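PDB 4L8J: putative efflux transporter from Bacteroides eggerthii, which probably serves as the periplasmic adaptor (membrane-fusion protein) of an efflux pump. Local coordinates for residues L143-N146 with Y147-V150; V289-T293 with G294-L298. All blocks are in the same frame, centred on the assembly; numbering follows the deposited sequence. Where two conformers were deposited one is given.

Contact 1 of 2, residues L143-N146 with Y147-V150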
ATOM      1  N   LEU A 143      43.790 -50.752  -1.352  1.00 56.75           N
ATOM      2  CA  LEU A 143      43.770 -51.758  -2.423  1.00 56.60           C
ATOM      3  C   LEU A 143      44.873 -52.808  -2.362  1.00 62.65           C
ATOM      4  O   LEU A 143      44.794 -53.819  -3.074  1.00 65.33           O
ATOM      5  CB  LEU A 143      43.842 -51.046  -3.784  1.00 55.09           C
ATOM      6  CG  LEU A 143      42.739 -50.027  -4.057  1.00 58.28           C
ATOM      7  CD1 LEU A 143      43.070 -49.190  -5.265  1.00 56.90           C
ATOM      8  CD2 LEU A 143      41.376 -50.701  -4.214  1.00 60.79           C
ATOM      9  N   VAL A 144      45.902 -52.580  -1.543  1.00 56.38           N
ATOM     10  CA  VAL A 144      47.041 -53.486  -1.436  1.00 55.39           C
ATOM     11  C   VAL A 144      47.328 -53.782   0.027  1.00 56.34           C
ATOM     12  O   VAL A 144      46.729 -53.174   0.904  1.00 54.71           O
ATOM     13  CB  VAL A 144      48.300 -52.890  -2.153  1.00 58.34           C
ATOM     14  CG1 VAL A 144      48.173 -52.975  -3.670  1.00 57.87           C
ATOM     15  CG2 VAL A 144      48.548 -51.445  -1.719  1.00 56.76           C
ATOM     16  N   GLU A 145      48.268 -54.693   0.275  1.00 55.15           N
ATOM     17  CA  GLU A 145      48.738 -55.101   1.597  1.00 56.97           C
ATOM     18  C   GLU A 145      50.205 -54.764   1.745  1.00 60.46           C
ATOM     19  O   GLU A 145      50.901 -54.648   0.735  1.00 58.42           O
ATOM     20  CB  GLU A 145      48.539 -56.622   1.796  1.00 60.13           C
ATOM     21  CG  GLU A 145      47.095 -57.049   1.973  1.00 75.43           C
ATOM     22  CD  GLU A 145      46.706 -57.321   3.411  1.00106.04           C
ATOM     23  OE1 GLU A 145      47.342 -58.194   4.047  1.00103.23           O
ATOM     24  OE2 GLU A 145      45.752 -56.669   3.898  1.00101.13           O
ATOM     25  N   ASN A 146      50.704 -54.672   2.991  1.00 58.82           N
ATOM     26  CA  ASN A 146      52.125 -54.418   3.203  1.00 59.46           C
ATOM     27  C   ASN A 146      52.926 -55.664   2.801  1.00 65.50           C
ATOM     28  O   ASN A 146      52.391 -56.768   2.844  1.00 66.81           O
ATOM     29  CB  ASN A 146      52.417 -53.989   4.639  1.00 59.97           C
ATOM     30  CG  ASN A 146      53.774 -53.336   4.813  1.00 74.21           C
ATOM     31  OD1 ASN A 146      54.474 -53.066   3.842  1.00 53.06           O
ATOM     32  ND2 ASN A 146      54.174 -53.046   6.051  1.00 67.84           N
ATOM     33  N   TYR A 147      54.167 -55.463   2.319  1.00 62.45           N
ATOM     34  CA  TYR A 147      55.117 -56.475   1.813  1.00 63.51           C
ATOM     35  C   TYR A 147      54.606 -57.123   0.493  1.00 67.11           C
ATOM     36  O   TYR A 147      55.193 -58.098   0.025  1.00 68.89           O
ATOM     37  CB  TYR A 147      55.547 -57.516   2.882  1.00 65.96           C
ATOM     38  CG  TYR A 147      56.342 -56.894   4.015  1.00 68.54           C
ATOM     39  CD1 TYR A 147      57.681 -56.549   3.848  1.00 70.36           C
ATOM     40  CD2 TYR A 147      55.733 -56.568   5.225  1.00 70.28           C
ATOM     41  CE1 TYR A 147      58.413 -55.948   4.878  1.00 71.90           C
ATOM     42  CE2 TYR A 147      56.448 -55.956   6.258  1.00 71.85           C
ATOM     43  CZ  TYR A 147      57.792 -55.657   6.085  1.00 81.70           C
ATOM     44  OH  TYR A 147      58.505 -55.071   7.108  1.00 81.42           O
ATOM     45  N   GLN A 148      53.581 -56.521  -0.144  1.00 60.71           N
ATOM     46  CA  GLN A 148      53.058 -56.935  -1.456  1.00 60.11           C
ATOM     47  C   GLN A 148      53.853 -56.206  -2.568  1.00 64.97           C
ATOM     48  O   GLN A 148      54.178 -55.019  -2.434  1.00 61.30           O
ATOM     49  CB  GLN A 148      51.548 -56.631  -1.556  1.00 60.01           C
ATOM     50  CG  GLN A 148      50.891 -56.731  -2.945  1.00 59.33           C
ATOM     51  CD  GLN A 148      49.380 -56.578  -2.907  1.00 76.73           C
ATOM     52  OE1 GLN A 148      48.735 -56.644  -1.850  1.00 75.02           O
ATOM     53  NE2 GLN A 148      48.763 -56.400  -4.068  1.00 65.49           N
ATOM     54  N   ARG A 149      54.157 -56.930  -3.660  1.00 64.36           N
ATOM     55  CA  ARG A 149      54.893 -56.411  -4.816  1.00 63.33           C
ATOM     56  C   ARG A 149      53.898 -55.796  -5.800  1.00 67.36           C
ATOM     57  O   ARG A 149      52.841 -56.384  -6.061  1.00 68.69           O
ATOM     58  CB  ARG A 149      55.749 -57.524  -5.462  1.00 63.42           C
ATOM     59  CG  ARG A 149      56.872 -58.007  -4.543  1.00 66.54           C
ATOM     60  CD  ARG A 149      57.741 -59.093  -5.158  1.00 71.41           C
ATOM     61  NE  ARG A 149      58.961 -59.326  -4.377  1.00 74.72           N
ATOM     62  CZ  ARG A 149      59.074 -60.231  -3.403  1.00 96.48           C
ATOM     63  NH1 ARG A 149      58.041 -60.996  -3.073  1.00 90.64           N
ATOM     64  NH2 ARG A 149      60.223 -60.372  -2.751  1.00 78.78           N
ATOM     65  N   VAL A 150      54.195 -54.567  -6.267  1.00 61.45           N
ATOM     66  CA  VAL A 150      53.334 -53.792  -7.170  1.00 60.32           C
ATOM     67  C   VAL A 150      54.132 -53.215  -8.345  1.00 65.52           C
ATOM     68  O   VAL A 150      55.354 -53.064  -8.257  1.00 64.83           O
ATOM     69  CB  VAL A 150      52.560 -52.640  -6.439  1.00 62.12           C
ATOM     70  CG1 VAL A 150      51.575 -53.184  -5.409  1.00 61.79           C
ATOM     71  CG2 VAL A 150      53.512 -51.615  -5.811  1.00 61.03           C
TER
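The amide of Asn-146 overlaps the neighbouring ring of Tyr-147: the two side chains run side by side in the same direction, their planes only 19° apart, with ND2 of Asn-146 3.7 Å from CE2 of Tyr-147. OD1 of Asn-146 sits 4.0 Å above the ring plane, displaced toward the rim, and also accepts a weak, bent bond of 2.9 Å from Tyr-147 N. With CG anti to the backbone N (chi1 -163°), the Asn-146 side chain lies alongside its own carbonyl carbon, within reach of that next N-H. Both residues occupy the corners of a type II beta turn from Glu-145 to Gln-148, where Tyr-147 adopts the positive phi of the third position. The turn's closing bond, Gln-148 N to Glu-145 O, is long and weak at 3.4 Å.

Gln-148 adds a second link. Its chain, extended from CB onward, reaches back across the turn and brings OE1 to 2.9 Å from Glu-145 N; the N-H approaches from above the amide plane, 47° out of it. NE2 of Gln-148 then rests against CG1 of Val-144, whose other neighbour is CG1 of Val-150 at 3.8 Å. These buried, beta-branched valines both touch Ile-45 and Ile-156, one from each sheet of the barrel-sandwich domain, as the turn connection 143-150 passes from one sheet to the other. A long, uncharged glutamine suits this border: its amide oxygen satisfies a backbone N-H at the turn, while the NH2 arm of the same amide lies against Val-144 CG1.

Contact 2 of 2, residues V289-T293 with G294-L298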
ATOM      1  N   VAL A 289       3.434   0.514  16.308  1.00 32.37           N
ATOM      2  CA  VAL A 289       2.836   0.072  15.062  1.00 32.03           C
ATOM      3  C   VAL A 289       3.104   1.175  14.033  1.00 37.40           C
ATOM      4  O   VAL A 289       2.889   2.357  14.327  1.00 36.65           O
ATOM      5  CB  VAL A 289       1.323  -0.272  15.213  1.00 34.87           C
ATOM      6  CG1 VAL A 289       0.700  -0.662  13.867  1.00 34.39           C
ATOM      7  CG2 VAL A 289       1.115  -1.386  16.225  1.00 34.11           C
ATOM      8  N   TYR A 290       3.611   0.803  12.856  1.00 35.50           N
ATOM      9  CA  TYR A 290       3.873   1.766  11.798  1.00 37.38           C
ATOM     10  C   TYR A 290       2.584   2.469  11.369  1.00 45.31           C
ATOM     11  O   TYR A 290       1.594   1.818  10.996  1.00 44.61           O
ATOM     12  CB  TYR A 290       4.546   1.121  10.567  1.00 39.07           C
ATOM     13  CG  TYR A 290       4.716   2.112   9.433  1.00 43.09           C
ATOM     14  CD1 TYR A 290       5.698   3.097   9.484  1.00 45.87           C
ATOM     15  CD2 TYR A 290       3.816   2.145   8.368  1.00 44.48           C
ATOM     16  CE1 TYR A 290       5.823   4.049   8.472  1.00 48.40           C
ATOM     17  CE2 TYR A 290       3.900   3.123   7.378  1.00 46.59           C
ATOM     18  CZ  TYR A 290       4.927   4.051   7.416  1.00 55.16           C
ATOM     19  OH  TYR A 290       5.040   4.993   6.429  1.00 59.36           O
ATOM     20  N   SER A 291       2.620   3.800  11.404  1.00 46.88           N
ATOM     21  CA  SER A 291       1.505   4.627  10.977  1.00 50.49           C
ATOM     22  C   SER A 291       2.040   5.838  10.189  1.00 64.98           C
ATOM     23  O   SER A 291       2.868   6.591  10.725  1.00 66.09           O
ATOM     24  CB  SER A 291       0.644   5.064  12.159  1.00 51.69           C
ATOM     25  OG  SER A 291      -0.551   5.660  11.683  1.00 57.98           O
ATOM     26  N   PRO A 292       1.613   6.014   8.907  1.00 67.08           N
ATOM     27  CA  PRO A 292       2.087   7.174   8.129  1.00 69.76           C
ATOM     28  C   PRO A 292       1.616   8.496   8.760  1.00 77.89           C
ATOM     29  O   PRO A 292       2.454   9.282   9.221  1.00 78.45           O
ATOM     30  CB  PRO A 292       1.484   6.945   6.727  1.00 71.60           C
ATOM     31  CG  PRO A 292       1.030   5.494   6.712  1.00 74.61           C
ATOM     32  CD  PRO A 292       0.650   5.203   8.130  1.00 69.04           C
ATOM     33  N   THR A 293       0.286   8.704   8.857  1.00 76.03           N
ATOM     34  CA  THR A 293      -0.265   9.932   9.432  1.00 77.13           C
ATOM     35  C   THR A 293      -1.132   9.602  10.651  1.00 79.50           C
ATOM     36  O   THR A 293      -2.145   8.909  10.532  1.00 79.49           O
ATOM     37  CB  THR A 293      -1.040  10.751   8.365  1.00 91.52           C
ATOM     38  OG1 THR A 293      -0.319  10.760   7.123  1.00 94.57           O
ATOM     39  CG2 THR A 293      -1.323  12.193   8.813  1.00 90.77           C
ATOM     40  N   GLY A 294      -0.697  10.103  11.806  1.00 74.69           N
ATOM     41  CA  GLY A 294      -1.384   9.978  13.088  1.00 73.46           C
ATOM     42  C   GLY A 294      -1.385   8.615  13.753  1.00 72.58           C
ATOM     43  O   GLY A 294      -0.323   8.053  14.049  1.00 72.10           O
ATOM     44  N   GLU A 295      -2.600   8.115  14.066  1.00 64.18           N
ATOM     45  CA  GLU A 295      -2.805   6.842  14.757  1.00 61.00           C
ATOM     46  C   GLU A 295      -3.084   5.719  13.752  1.00 57.87           C
ATOM     47  O   GLU A 295      -3.771   5.957  12.756  1.00 58.05           O
ATOM     48  CB  GLU A 295      -3.947   6.952  15.787  1.00 62.57           C
ATOM     49  CG  GLU A 295      -3.731   8.002  16.877  1.00 75.73           C
ATOM     50  CD  GLU A 295      -2.531   7.845  17.800  1.00102.88           C
ATOM     51  OE1 GLU A 295      -2.084   6.697  18.035  1.00 95.61           O
ATOM     52  OE2 GLU A 295      -2.060   8.883  18.322  1.00 98.94           O
ATOM     53  N   ALA A 296      -2.549   4.501  14.009  1.00 47.86           N
ATOM     54  CA  ALA A 296      -2.732   3.354  13.107  1.00 44.62           C
ATOM     55  C   ALA A 296      -4.227   3.043  12.894  1.00 42.61           C
ATOM     56  O   ALA A 296      -5.009   3.022  13.854  1.00 39.14           O
ATOM     57  CB  ALA A 296      -2.002   2.130  13.642  1.00 44.54           C
ATOM     58  N   ASN A 297      -4.592   2.825  11.621  1.00 37.70           N
ATOM     59  CA  ASN A 297      -5.966   2.484  11.224  0.50 37.33           C
ATOM     60  C   ASN A 297      -5.999   1.139  10.509  1.00 40.38           C
ATOM     61  O   ASN A 297      -4.997   0.713   9.916  1.00 39.50           O
ATOM     62  CB  ASN A 297      -6.600   3.560  10.331  0.50 38.07           C
ATOM     63  CG  ASN A 297      -6.777   4.887  11.008  0.50 50.04           C
ATOM     64  OD1 ASN A 297      -7.817   5.177  11.626  0.50 32.31           O
ATOM     65  ND2 ASN A 297      -5.774   5.738  10.858  0.50 47.37           N
ATOM     66  N   LEU A 298      -7.168   0.456  10.586  1.00 33.67           N
ATOM     67  CA  LEU A 298      -7.410  -0.834   9.946  1.00 31.78           C
ATOM     68  C   LEU A 298      -8.491  -0.705   8.875  1.00 36.30           C
ATOM     69  O   LEU A 298      -9.446   0.071   9.010  1.00 34.35           O
ATOM     70  CB  LEU A 298      -7.854  -1.916  10.961  1.00 31.06           C
ATOM     71  CG  LEU A 298      -6.831  -2.414  11.992  1.00 35.48           C
ATOM     72  CD1 LEU A 298      -7.468  -3.477  12.893  1.00 34.81           C
ATOM     73  CD2 LEU A 298      -5.567  -3.019  11.299  1.00 35.86           C
TER
HETATM   74  O   HOH W   1      -2.407   6.194   9.861  1.00 68.75           O
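Val-289 and Ala-296 face each other in the loop that connects strand 281-289 to strand 297-300, two strand ends that pair with the second subunit, and here the packing is apolar: CG1 of Val-289 lies 3.9 Å from CB of Ala-296. The valine presents that methyl because CG1 stands anti to the backbone N (chi1 177°). A small alanine fits where the two backbones draw together, the CA atoms of Ser-291 and Ala-296 being 4.9 Å apart. Flanking residues continue into the dimer: Val-289, Asn-297 and Leu-298 pair antiparallel with a strand of the second subunit.

Toward the tip, direct contact gives way to water. Ser-291 points its hydroxyl into the bend, but its OG reaches Gly-294 O only at 3.4 Å, a weak bond whose proton has another acceptor nearby. A short side chain suits this place, since its hydroxyl meets both the water and the opposite backbone from one position. Gly-294 turns the chain with a positive phi of 72°, a conformation that glycine tolerates easily. On the solvent side Glu-295 points away from the loop, and its OE2 forms a salt bridge with Lys-270. The water bridges the two limbs within the bend: it is 2.7 Å from Ser-291 OG and donates to Thr-293 O at 2.8 Å and to Glu-295 O at 3.2 Å.

Contact 1 precedes contact 2 along the chain, and the two lie on opposite sides of its centre, with their own centres 80 Å apart and their nearest atoms about 65 Å apart. Each is a short connection between strands that follow one another in sequence, but they share no sheet. Residues 143-150 join strand 137-142 to strand 149-150 by a type II turn from sheet to sheet in the barrel-sandwich domain, next to the helical pair 68-95 and 102-127. Residues 289-298 form a loop from strand 281-289 to strand 297-300, far beyond the six-stranded barrel, where the second subunit extends the sheet. The separation reflects the elongated, beads-on-a-string build that is consistent with an adaptor protein bridging membrane components.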